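Local structure of putative ferritin-like diiron-carboxylate protein TM1526 (Thermotoga maritima, 1VJX) at residues 21-26 / 115-119; 28-32 / 87-91; 54-58 / 141-145. The protein is of unknown function but belongs to the rubrerythrin group of the ferritin-like family, and probably binds two metal ions and acts as an oxidoreductase. All blocks are in the same frame, centred on the assembly; numbering follows the deposited sequence.

Contact 1: 21-26 / 115-119; sequences VAIRLE and SIILY
Leu-118 and Tyr-119 pack against Val-21, Ala-22, Leu-25 and Glu-26 inside the four-helix bundle of the ferritin-like fold. Helices 15-36 and 101-125 run antiparallel here, at 148° between the two short segments, with axes 10.3 Å apart. Ala-22 lies level with Tyr-119, and Leu-25 with Ser-115.

The apolar part is centred on the CD2 methyl of Leu-118. Leu-118 CG lies anti to the backbone N (chi1 172°), and CD2 reaches between Val-21, Ala-22 and Leu-25. Leu-118 CD2 is 3.5 Å from Val-21 CG1, tighter than usual for two carbons. Leu-25 CD1 is 3.6 Å from Leu-118 CD2. Tyr-84, from a loop, touches both Val-21 and Leu-118.

The aromatic part is the ring of Tyr-119, which crosses toward helix 15-36. Ala-22 CB meets it at the edge, 3.8 Å from Tyr-119 CE1. Leu-25 CB lies 3.5 Å from Tyr-119 OH. Phe-62 of helix 43-68 also meets this ring.

The polar part begins at the phenol oxygen. The Glu-26 and Tyr-119 side chains cross obliquely, yet carboxylate and ring planes are only 18° apart. Glu-26 OE2 is 3.1 Å from Tyr-119 OH. Glu-26 OE1 is hydrogen-bonded to His-58 ND1, which ties the carboxylate to the acidic centre of the bundle. Ser-115 OG is bonded to the backbone O of Val-111. A water joins the two helices: it donates to Leu-25 O at 2.9 Å and to Ser-115 OG at 3.1 Å.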
ATOM      1  N   VAL A  21      -4.170  -9.796  -0.219  1.00 48.07           N
ATOM      2  CA  VAL A  21      -4.348  -8.657   0.649  1.00 46.94           C
ATOM      3  C   VAL A  21      -3.490  -7.506   0.111  1.00 46.97           C
ATOM      4  O   VAL A  21      -3.990  -6.411  -0.037  1.00 46.12           O
ATOM      5  CB  VAL A  21      -4.020  -9.024   2.118  1.00 46.81           C
ATOM      6  CG1 VAL A  21      -3.816  -7.782   2.950  1.00 46.65           C
ATOM      7  CG2 VAL A  21      -5.137  -9.863   2.732  1.00 44.58           C
ATOM      8  N   ALA A  22      -2.243  -7.805  -0.254  1.00 47.59           N
ATOM      9  CA  ALA A  22      -1.279  -6.803  -0.724  1.00 48.75           C
ATOM     10  C   ALA A  22      -1.668  -6.213  -2.053  1.00 48.52           C
ATOM     11  O   ALA A  22      -1.485  -5.022  -2.303  1.00 47.63           O
ATOM     12  CB  ALA A  22       0.116  -7.412  -0.816  1.00 49.59           C
ATOM     13  N   ILE A  23      -2.270  -7.046  -2.898  1.00 48.85           N
ATOM     14  CA  ILE A  23      -2.720  -6.571  -4.179  1.00 47.65           C
ATOM     15  C   ILE A  23      -3.784  -5.519  -3.936  1.00 48.41           C
ATOM     16  O   ILE A  23      -3.787  -4.473  -4.580  1.00 48.35           O
ATOM     17  CB  ILE A  23      -3.245  -7.703  -4.978  1.00 47.70           C
ATOM     18  CG1 ILE A  23      -2.099  -8.607  -5.439  1.00 47.74           C
ATOM     19  CG2 ILE A  23      -4.075  -7.214  -6.207  1.00 45.91           C
ATOM     20  CD1 ILE A  23      -2.623  -9.939  -6.051  1.00 47.31           C
ATOM     21  N   ARG A  24      -4.694  -5.786  -3.004  1.00 49.03           N
ATOM     22  CA  ARG A  24      -5.828  -4.886  -2.816  1.00 49.36           C
ATOM     23  C   ARG A  24      -5.410  -3.546  -2.180  1.00 49.45           C
ATOM     24  O   ARG A  24      -5.947  -2.504  -2.562  1.00 48.91           O
ATOM     25  CB  ARG A  24      -6.937  -5.564  -2.038  1.00 49.76           C
ATOM     26  CG  ARG A  24      -7.639  -6.534  -2.824  1.00 48.74           C
ATOM     27  CD  ARG A  24      -8.437  -7.540  -2.035  1.00 51.23           C
ATOM     28  NE  ARG A  24      -8.953  -8.641  -2.888  1.00 51.11           N
ATOM     29  CZ  ARG A  24     -10.243  -9.043  -2.959  1.00 53.04           C
ATOM     30  NH1 ARG A  24     -11.205  -8.430  -2.270  1.00 53.84           N
ATOM     31  NH2 ARG A  24     -10.575 -10.069  -3.743  1.00 52.01           N
ATOM     32  N   LEU A  25      -4.420  -3.591  -1.280  1.00 49.58           N
ATOM     33  CA  LEU A  25      -3.907  -2.415  -0.632  1.00 50.13           C
ATOM     34  C   LEU A  25      -3.265  -1.482  -1.670  1.00 50.28           C
ATOM     35  O   LEU A  25      -3.509  -0.281  -1.631  1.00 49.00           O
ATOM     36  CB  LEU A  25      -2.928  -2.767   0.508  1.00 50.49           C
ATOM     37  CG  LEU A  25      -3.520  -3.517   1.725  1.00 50.55           C
ATOM     38  CD1 LEU A  25      -2.460  -3.780   2.811  1.00 49.94           C
ATOM     39  CD2 LEU A  25      -4.711  -2.803   2.336  1.00 50.39           C
ATOM     40  N   GLU A  26      -2.520  -2.047  -2.629  1.00 50.13           N
ATOM     41  CA  GLU A  26      -1.900  -1.257  -3.700  1.00 49.79           C
ATOM     42  C   GLU A  26      -2.931  -0.706  -4.686  1.00 50.60           C
ATOM     43  O   GLU A  26      -2.818   0.427  -5.140  1.00 51.16           O
ATOM     44  CB  GLU A  26      -0.845  -2.072  -4.438  1.00 49.40           C
ATOM     45  CG  GLU A  26       0.357  -2.437  -3.578  1.00 47.90           C
ATOM     46  CD  GLU A  26       1.312  -1.287  -3.279  1.00 47.17           C
ATOM     47  OE1 GLU A  26       1.124  -0.187  -3.822  1.00 44.45           O
ATOM     48  OE2 GLU A  26       2.288  -1.506  -2.504  1.00 48.10           O
ATOM     49  N   SER A 115      -0.199  -0.902   5.793  1.00 46.58           N
ATOM     50  CA  SER A 115       0.220  -1.619   4.594  1.00 46.65           C
ATOM     51  C   SER A 115       1.712  -1.995   4.594  1.00 47.25           C
ATOM     52  O   SER A 115       2.100  -3.053   4.088  1.00 47.70           O
ATOM     53  CB  SER A 115      -0.098  -0.757   3.400  1.00 46.28           C
ATOM     54  OG  SER A 115      -1.482  -0.430   3.421  1.00 49.55           O
ATOM     55  N   ILE A 116       2.551  -1.142   5.173  1.00 46.48           N
ATOM     56  CA  ILE A 116       3.989  -1.468   5.258  1.00 46.38           C
ATOM     57  C   ILE A 116       4.253  -2.723   6.106  1.00 45.48           C
ATOM     58  O   ILE A 116       5.030  -3.601   5.704  1.00 44.45           O
ATOM     59  CB  ILE A 116       4.792  -0.242   5.678  1.00 45.17           C
ATOM     60  CG1 ILE A 116       4.799   0.729   4.499  1.00 45.14           C
ATOM     61  CG2 ILE A 116       6.242  -0.600   6.060  1.00 48.78           C
ATOM     62  CD1 ILE A 116       5.385   2.077   4.771  1.00 46.77           C
ATOM     63  N   ILE A 117       3.567  -2.812   7.243  1.00 45.00           N
ATOM     64  CA  ILE A 117       3.673  -3.975   8.112  1.00 44.32           C
ATOM     65  C   ILE A 117       3.310  -5.201   7.321  1.00 43.55           C
ATOM     66  O   ILE A 117       3.993  -6.227   7.369  1.00 41.75           O
ATOM     67  CB  ILE A 117       2.756  -3.853   9.356  1.00 44.25           C
ATOM     68  CG1 ILE A 117       3.198  -2.693  10.224  1.00 44.25           C
ATOM     69  CG2 ILE A 117       2.757  -5.148  10.180  1.00 44.38           C
ATOM     70  CD1 ILE A 117       2.596  -2.634  11.594  1.00 44.60           C
ATOM     71  N   LEU A 118       2.231  -5.089   6.550  1.00 44.94           N
ATOM     72  CA  LEU A 118       1.750  -6.238   5.787  1.00 43.99           C
ATOM     73  C   LEU A 118       2.734  -6.675   4.697  1.00 44.59           C
ATOM     74  O   LEU A 118       2.922  -7.872   4.433  1.00 44.52           O
ATOM     75  CB  LEU A 118       0.388  -5.996   5.185  1.00 43.95           C
ATOM     76  CG  LEU A 118       0.081  -7.200   4.231  1.00 44.40           C
ATOM     77  CD1 LEU A 118      -0.740  -8.282   4.914  1.00 42.22           C
ATOM     78  CD2 LEU A 118      -0.516  -6.746   2.982  1.00 46.33           C
ATOM     79  N   TYR A 119       3.306  -5.729   3.985  1.00 45.17           N
ATOM     80  CA  TYR A 119       4.281  -6.135   2.986  1.00 45.10           C
ATOM     81  C   TYR A 119       5.525  -6.752   3.628  1.00 44.52           C
ATOM     82  O   TYR A 119       6.128  -7.603   3.002  1.00 44.66           O
ATOM     83  CB  TYR A 119       4.717  -4.980   2.074  1.00 46.43           C
ATOM     84  CG  TYR A 119       3.581  -4.182   1.469  1.00 47.00           C
ATOM     85  CD1 TYR A 119       2.475  -4.806   0.923  1.00 43.96           C
ATOM     86  CD2 TYR A 119       3.627  -2.771   1.475  1.00 48.30           C
ATOM     87  CE1 TYR A 119       1.422  -4.078   0.390  1.00 44.66           C
ATOM     88  CE2 TYR A 119       2.571  -2.034   0.960  1.00 48.28           C
ATOM     89  CZ  TYR A 119       1.477  -2.703   0.408  1.00 47.44           C
ATOM     90  OH  TYR A 119       0.448  -1.971  -0.097  1.00 48.65           O
TER
HETATM   91  O   HOH W   1      -2.106   0.762   0.645  1.00 32.74           O

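Contact 2: 28-32 / 87-91; sequences EGERF and FPDTS
Phe-87 lies across helix 15-36 and meets Glu-28, Gly-29 and Phe-32 with different parts of its ring. Glu-28 CB sits over one face, 3.5 Å from Phe-87 CG. Gly-29 N is 3.7 Å from Phe-87 CE2. At the outer end, Phe-87 CZ comes within 3.7 Å of Phe-32 CB.

The two phenylalanines form an offset edge-to-face pair. The edge of Phe-87 points to the face of Phe-32, with planes at 65° and centroids 5.4 Å apart. Phe-32 CG is anti to the backbone N (chi1 -174°), which carries its ring past Phe-87 to Thr-90. The Thr-90 side chain runs about at right angles to that of Phe-32, with Thr-90 CG2 3.9 Å from Phe-32 CE1. A leucine in place of Phe-87 would probably lose the edge-to-face pairing and leave the face of Phe-32 less well covered.

Charged groups stay at the margin. The Glu-28 chain bends at chi2, and its carboxylate forms a salt bridge with Arg-31, Glu-28 OE1 to Arg-31 NH1 at 2.8 Å. In the loop, Asp-89 OD1 accepts from both N and OG of Ser-91. The first of these bonds closes an Asx turn.

Ile-107, Ala-108 and Val-111 of helix 101-125 also touch the aromatic side chains or Pro-88. The arrangement is that of a long connection between the second and third long helices of a ferritin-like bundle, packed by an aromatic side chain along the first.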
ATOM      1  N   GLU A  28      -6.124  -0.101  -3.898  1.00 51.01           N
ATOM      2  CA  GLU A  28      -6.942   0.871  -3.187  1.00 50.93           C
ATOM      3  C   GLU A  28      -6.161   2.146  -2.941  1.00 49.91           C
ATOM      4  O   GLU A  28      -6.727   3.218  -3.024  1.00 49.25           O
ATOM      5  CB  GLU A  28      -7.526   0.277  -1.887  1.00 51.61           C
ATOM      6  CG  GLU A  28      -8.659  -0.717  -2.166  1.00 53.07           C
ATOM      7  CD  GLU A  28      -9.875  -0.039  -2.795  1.00 58.56           C
ATOM      8  OE1 GLU A  28     -10.377   0.947  -2.180  1.00 62.19           O
ATOM      9  OE2 GLU A  28     -10.336  -0.468  -3.904  1.00 60.61           O
ATOM     10  N   GLY A  29      -4.871   2.003  -2.697  1.00 49.49           N
ATOM     11  CA  GLY A  29      -3.974   3.117  -2.546  1.00 50.03           C
ATOM     12  C   GLY A  29      -3.876   3.987  -3.783  1.00 50.55           C
ATOM     13  O   GLY A  29      -3.841   5.237  -3.681  1.00 51.06           O
ATOM     14  N   GLU A  30      -3.823   3.336  -4.944  1.00 50.15           N
ATOM     15  CA  GLU A  30      -3.841   4.027  -6.233  1.00 49.86           C
ATOM     16  C   GLU A  30      -5.072   4.920  -6.315  1.00 49.97           C
ATOM     17  O   GLU A  30      -4.973   6.094  -6.670  1.00 48.81           O
ATOM     18  CB  GLU A  30      -3.812   3.030  -7.418  1.00 49.52           C
ATOM     19  CG  GLU A  30      -4.230   3.639  -8.771  1.00 49.84           C
ATOM     20  CD  GLU A  30      -4.149   2.678  -9.961  1.00 49.15           C
ATOM     21  OE1 GLU A  30      -4.057   1.463  -9.752  1.00 49.52           O
ATOM     22  OE2 GLU A  30      -4.173   3.127 -11.119  1.00 47.11           O
ATOM     23  N   ARG A  31      -6.230   4.327  -6.020  1.00 50.32           N
ATOM     24  CA  ARG A  31      -7.505   5.018  -6.083  1.00 50.98           C
ATOM     25  C   ARG A  31      -7.616   6.184  -5.123  1.00 48.79           C
ATOM     26  O   ARG A  31      -8.101   7.246  -5.469  1.00 47.31           O
ATOM     27  CB  ARG A  31      -8.634   4.053  -5.752  1.00 51.00           C
ATOM     28  CG  ARG A  31      -9.323   3.526  -6.946  1.00 54.04           C
ATOM     29  CD  ARG A  31     -10.588   2.770  -6.609  1.00 56.66           C
ATOM     30  NE  ARG A  31     -11.579   3.686  -6.028  1.00 62.41           N
ATOM     31  CZ  ARG A  31     -12.082   3.626  -4.785  1.00 64.21           C
ATOM     32  NH1 ARG A  31     -11.730   2.653  -3.937  1.00 64.40           N
ATOM     33  NH2 ARG A  31     -12.971   4.550  -4.395  1.00 64.40           N
ATOM     34  N   PHE A  32      -7.253   5.918  -3.883  1.00 48.44           N
ATOM     35  CA  PHE A  32      -7.164   6.936  -2.837  1.00 48.11           C
ATOM     36  C   PHE A  32      -6.367   8.146  -3.355  1.00 47.56           C
ATOM     37  O   PHE A  32      -6.911   9.246  -3.460  1.00 46.82           O
ATOM     38  CB  PHE A  32      -6.513   6.311  -1.615  1.00 48.80           C
ATOM     39  CG  PHE A  32      -6.483   7.186  -0.393  1.00 49.66           C
ATOM     40  CD1 PHE A  32      -7.655   7.659   0.177  1.00 50.44           C
ATOM     41  CD2 PHE A  32      -5.277   7.466   0.229  1.00 48.78           C
ATOM     42  CE1 PHE A  32      -7.607   8.448   1.332  1.00 50.59           C
ATOM     43  CE2 PHE A  32      -5.225   8.237   1.373  1.00 50.37           C
ATOM     44  CZ  PHE A  32      -6.386   8.731   1.925  1.00 50.20           C
ATOM     45  N   PHE A  87      -8.183  -1.546   3.367  1.00 52.32           N
ATOM     46  CA  PHE A  87      -8.216  -0.120   3.128  1.00 52.16           C
ATOM     47  C   PHE A  87      -9.561   0.408   3.637  1.00 51.83           C
ATOM     48  O   PHE A  87     -10.578  -0.246   3.459  1.00 50.14           O
ATOM     49  CB  PHE A  87      -8.056   0.188   1.637  1.00 52.79           C
ATOM     50  CG  PHE A  87      -7.275   1.438   1.368  1.00 52.70           C
ATOM     51  CD1 PHE A  87      -7.918   2.664   1.285  1.00 53.52           C
ATOM     52  CD2 PHE A  87      -5.930   1.382   1.210  1.00 51.05           C
ATOM     53  CE1 PHE A  87      -7.228   3.789   1.047  1.00 54.02           C
ATOM     54  CE2 PHE A  87      -5.224   2.503   0.957  1.00 55.51           C
ATOM     55  CZ  PHE A  87      -5.872   3.733   0.893  1.00 53.90           C
ATOM     56  N   PRO A  88      -9.537   1.547   4.343  1.00 51.14           N
ATOM     57  CA  PRO A  88     -10.750   2.170   4.818  1.00 50.08           C
ATOM     58  C   PRO A  88     -11.693   2.555   3.717  1.00 49.82           C
ATOM     59  O   PRO A  88     -11.303   2.778   2.565  1.00 48.28           O
ATOM     60  CB  PRO A  88     -10.257   3.440   5.534  1.00 50.38           C
ATOM     61  CG  PRO A  88      -8.863   3.268   5.773  1.00 50.01           C
ATOM     62  CD  PRO A  88      -8.326   2.265   4.793  1.00 50.48           C
ATOM     63  N   ASP A  89     -12.955   2.610   4.099  1.00 50.48           N
ATOM     64  CA  ASP A  89     -13.968   3.234   3.288  1.00 51.52           C
ATOM     65  C   ASP A  89     -13.750   4.749   3.418  1.00 51.64           C
ATOM     66  O   ASP A  89     -13.744   5.308   4.524  1.00 51.08           O
ATOM     67  CB  ASP A  89     -15.372   2.837   3.768  1.00 51.86           C
ATOM     68  CG  ASP A  89     -16.462   3.328   2.848  1.00 51.71           C
ATOM     69  OD1 ASP A  89     -16.356   4.427   2.290  1.00 52.91           O
ATOM     70  OD2 ASP A  89     -17.474   2.665   2.613  1.00 55.07           O
ATOM     71  N   THR A  90     -13.537   5.373   2.265  1.00 51.78           N
ATOM     72  CA  THR A  90     -13.230   6.788   2.171  1.00 51.75           C
ATOM     73  C   THR A  90     -14.263   7.557   1.348  1.00 51.40           C
ATOM     74  O   THR A  90     -14.108   8.753   1.173  1.00 50.52           O
ATOM     75  CB  THR A  90     -11.877   6.956   1.497  1.00 52.10           C
ATOM     76  OG1 THR A  90     -11.870   6.226   0.263  1.00 51.58           O
ATOM     77  CG2 THR A  90     -10.769   6.354   2.334  1.00 51.64           C
ATOM     78  N   SER A  91     -15.312   6.875   0.873  1.00 50.89           N
ATOM     79  CA  SER A  91     -16.241   7.432  -0.119  1.00 50.85           C
ATOM     80  C   SER A  91     -16.967   8.702   0.340  1.00 51.00           C
ATOM     81  O   SER A  91     -17.278   9.566  -0.482  1.00 49.89           O
ATOM     82  CB  SER A  91     -17.258   6.356  -0.568  1.00 51.23           C
ATOM     83  OG  SER A  91     -18.164   6.018   0.470  1.00 50.88           O
TER

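Contact 3: 54-58 / 141-145; sequences QERIH and QEKEH
The carboxylate and histidine centre of the ferritin-like bundle brings helix 43-68 and helix 129-156 together here. Glu-55 and His-58 face Glu-142 and His-145, an E-x-x-H pair on each antiparallel helix. The axes of the short segments lie 11.6 Å apart.

His-58 is gripped from both ring nitrogens. His-58 NE2 donates to Gln-141 OE1 at 2.9 Å and 165°, on a lone pair in the carbonyl plane. Ring and amide are nearly coplanar, 11° apart, which fixes the rotation of the imidazole. His-58 ND1 reaches Glu-142 OE2 by a weak, bent bond of 2.8 Å.

Both glutamates bend at chi2, bringing their carboxylates together. Glu-55 OE1 is 2.6 Å from Glu-142 OE2. Glu-55 OE1 also lies at the edge of the His-145 ring, 3.1 Å from His-145 CE1. Gln-54 OE1 stands 2.5 Å from His-145 NE2.

Glu-26 and Glu-112 bring more carboxylates close to Glu-142. Four glutamates and two histidines gathered between four helices are typical of the diiron-carboxylate site of rubrerythrin relatives, consistent with metal binding here.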
ATOM      1  N   GLN A  54       2.671   5.024  -8.882  1.00 50.58           N
ATOM      2  CA  GLN A  54       3.594   4.102  -8.203  1.00 50.57           C
ATOM      3  C   GLN A  54       2.873   2.919  -7.596  1.00 49.76           C
ATOM      4  O   GLN A  54       3.315   1.770  -7.743  1.00 49.26           O
ATOM      5  CB  GLN A  54       4.406   4.856  -7.126  1.00 50.65           C
ATOM      6  CG  GLN A  54       5.429   5.786  -7.767  1.00 52.11           C
ATOM      7  CD  GLN A  54       6.006   6.821  -6.836  1.00 52.52           C
ATOM      8  OE1 GLN A  54       6.043   6.636  -5.617  1.00 57.47           O
ATOM      9  NE2 GLN A  54       6.478   7.911  -7.408  1.00 54.29           N
ATOM     10  N   GLU A  55       1.772   3.207  -6.896  1.00 49.27           N
ATOM     11  CA  GLU A  55       0.919   2.159  -6.314  1.00 48.88           C
ATOM     12  C   GLU A  55       0.373   1.211  -7.377  1.00 48.46           C
ATOM     13  O   GLU A  55       0.305  -0.001  -7.155  1.00 48.79           O
ATOM     14  CB  GLU A  55      -0.265   2.754  -5.572  1.00 48.73           C
ATOM     15  CG  GLU A  55       0.064   3.590  -4.366  1.00 47.87           C
ATOM     16  CD  GLU A  55       0.637   2.794  -3.210  1.00 46.80           C
ATOM     17  OE1 GLU A  55       1.868   2.620  -3.176  1.00 45.20           O
ATOM     18  OE2 GLU A  55      -0.146   2.377  -2.324  1.00 49.34           O
ATOM     19  N   ARG A  56      -0.047   1.782  -8.501  1.00 48.13           N
ATOM     20  CA  ARG A  56      -0.447   1.025  -9.696  1.00 47.88           C
ATOM     21  C   ARG A  56       0.587  -0.048 -10.063  1.00 47.95           C
ATOM     22  O   ARG A  56       0.294  -1.267 -10.038  1.00 48.53           O
ATOM     23  CB  ARG A  56      -0.643   1.976 -10.871  1.00 47.16           C
ATOM     24  CG  ARG A  56      -1.236   1.329 -12.133  1.00 48.41           C
ATOM     25  CD  ARG A  56      -1.258   2.265 -13.357  1.00 48.78           C
ATOM     26  NE  ARG A  56       0.068   2.833 -13.611  1.00 49.37           N
ATOM     27  CZ  ARG A  56       1.042   2.226 -14.294  1.00 50.65           C
ATOM     28  NH1 ARG A  56       0.863   1.025 -14.835  1.00 51.82           N
ATOM     29  NH2 ARG A  56       2.214   2.831 -14.457  1.00 51.25           N
ATOM     30  N   ILE A  57       1.807   0.403 -10.360  1.00 47.69           N
ATOM     31  CA  ILE A  57       2.908  -0.482 -10.753  1.00 47.52           C
ATOM     32  C   ILE A  57       3.152  -1.601  -9.749  1.00 47.56           C
ATOM     33  O   ILE A  57       3.388  -2.742 -10.132  1.00 47.65           O
ATOM     34  CB  ILE A  57       4.189   0.351 -10.991  1.00 47.78           C
ATOM     35  CG1 ILE A  57       4.078   1.091 -12.319  1.00 46.73           C
ATOM     36  CG2 ILE A  57       5.463  -0.528 -10.985  1.00 47.91           C
ATOM     37  CD1 ILE A  57       5.106   2.213 -12.450  1.00 47.54           C
ATOM     38  N   HIS A  58       3.075  -1.259  -8.468  1.00 48.35           N
ATOM     39  CA  HIS A  58       3.205  -2.209  -7.371  1.00 48.41           C
ATOM     40  C   HIS A  58       2.167  -3.294  -7.419  1.00 48.78           C
ATOM     41  O   HIS A  58       2.513  -4.454  -7.214  1.00 49.07           O
ATOM     42  CB  HIS A  58       3.086  -1.500  -6.031  1.00 48.25           C
ATOM     43  CG  HIS A  58       4.264  -0.643  -5.706  1.00 48.64           C
ATOM     44  ND1 HIS A  58       4.228   0.340  -4.746  1.00 48.66           N
ATOM     45  CD2 HIS A  58       5.516  -0.633  -6.219  1.00 47.41           C
ATOM     46  CE1 HIS A  58       5.409   0.923  -4.687  1.00 49.97           C
ATOM     47  NE2 HIS A  58       6.202   0.353  -5.578  1.00 47.38           N
ATOM     48  N   GLN A 141      10.197   1.571  -1.691  1.00 46.22           N
ATOM     49  CA  GLN A 141       9.426   2.625  -2.354  1.00 46.91           C
ATOM     50  C   GLN A 141       8.242   3.065  -1.496  1.00 47.30           C
ATOM     51  O   GLN A 141       7.896   4.225  -1.467  1.00 48.03           O
ATOM     52  CB  GLN A 141       8.967   2.161  -3.749  1.00 47.37           C
ATOM     53  CG  GLN A 141      10.073   2.295  -4.808  1.00 49.15           C
ATOM     54  CD  GLN A 141       9.982   1.325  -6.030  1.00 47.43           C
ATOM     55  OE1 GLN A 141       9.002   0.609  -6.219  1.00 45.46           O
ATOM     56  NE2 GLN A 141      11.049   1.302  -6.823  1.00 46.87           N
ATOM     57  N   GLU A 142       7.602   2.117  -0.812  1.00 47.81           N
ATOM     58  CA  GLU A 142       6.472   2.438   0.063  1.00 47.20           C
ATOM     59  C   GLU A 142       6.952   3.302   1.214  1.00 47.23           C
ATOM     60  O   GLU A 142       6.230   4.176   1.656  1.00 47.40           O
ATOM     61  CB  GLU A 142       5.807   1.177   0.596  1.00 46.51           C
ATOM     62  CG  GLU A 142       5.021   0.395  -0.454  1.00 48.35           C
ATOM     63  CD  GLU A 142       3.827   1.146  -1.023  1.00 49.43           C
ATOM     64  OE1 GLU A 142       3.427   2.172  -0.407  1.00 50.47           O
ATOM     65  OE2 GLU A 142       3.292   0.703  -2.084  1.00 45.96           O
ATOM     66  N   LYS A 143       8.177   3.049   1.687  1.00 46.82           N
ATOM     67  CA  LYS A 143       8.729   3.779   2.822  1.00 45.90           C
ATOM     68  C   LYS A 143       9.144   5.194   2.419  1.00 45.77           C
ATOM     69  O   LYS A 143       9.156   6.090   3.245  1.00 44.58           O
ATOM     70  CB  LYS A 143       9.928   3.054   3.390  1.00 45.86           C
ATOM     71  CG  LYS A 143       9.649   1.817   4.236  1.00 44.89           C
ATOM     72  CD  LYS A 143      10.926   1.449   5.042  1.00 46.78           C
ATOM     73  CE  LYS A 143      11.988   0.761   4.186  1.00 45.47           C
ATOM     74  NZ  LYS A 143      13.302   1.197   4.576  1.00 45.73           N
ATOM     75  N   GLU A 144       9.490   5.380   1.148  1.00 46.44           N
ATOM     76  CA  GLU A 144       9.636   6.723   0.549  1.00 47.03           C
ATOM     77  C   GLU A 144       8.301   7.471   0.351  1.00 46.85           C
ATOM     78  O   GLU A 144       8.276   8.683   0.416  1.00 46.51           O
ATOM     79  CB  GLU A 144      10.339   6.638  -0.809  1.00 47.59           C
ATOM     80  CG  GLU A 144      11.824   6.303  -0.743  1.00 49.21           C
ATOM     81  CD  GLU A 144      12.620   7.345  -0.020  1.00 51.81           C
ATOM     82  OE1 GLU A 144      12.215   8.544  -0.023  1.00 52.98           O
ATOM     83  OE2 GLU A 144      13.658   6.950   0.556  1.00 58.53           O
ATOM     84  N   HIS A 145       7.208   6.753   0.075  1.00 46.51           N
ATOM     85  CA  HIS A 145       5.895   7.382  -0.026  1.00 46.14           C
ATOM     86  C   HIS A 145       5.595   7.956   1.316  1.00 45.33           C
ATOM     87  O   HIS A 145       5.167   9.091   1.430  1.00 44.93           O
ATOM     88  CB  HIS A 145       4.782   6.377  -0.324  1.00 46.44           C
ATOM     89  CG  HIS A 145       4.793   5.841  -1.715  1.00 49.60           C
ATOM     90  ND1 HIS A 145       3.699   5.195  -2.276  1.00 51.17           N
ATOM     91  CD2 HIS A 145       5.754   5.862  -2.668  1.00 51.58           C
ATOM     92  CE1 HIS A 145       4.004   4.827  -3.506  1.00 52.76           C
ATOM     93  NE2 HIS A 145       5.240   5.224  -3.771  1.00 51.80           N
TER

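All three contacts are largely buried, but contacts 1 and 3 lie nearer the middle of the bundle and contact 2 farther out. Contact 1 pairs the first and third long helices; contact 3 pairs the second and fourth. Contact 2 shares helix 15-36 with contact 1 but sets it against a loop. Their chemistry follows their place. Contact 1 is mostly apolar, with one acidic side chain turned inward. Contact 2 is aromatic, with charges at its margin. Contact 3 is almost wholly polar. Contacts 1 and 3 merge at the acidic centre, where Glu-26 OE2 and Glu-142 OE2 are 2.5 Å apart. Contact 2 meets contact 1 only by packing, Leu-25 against Phe-87.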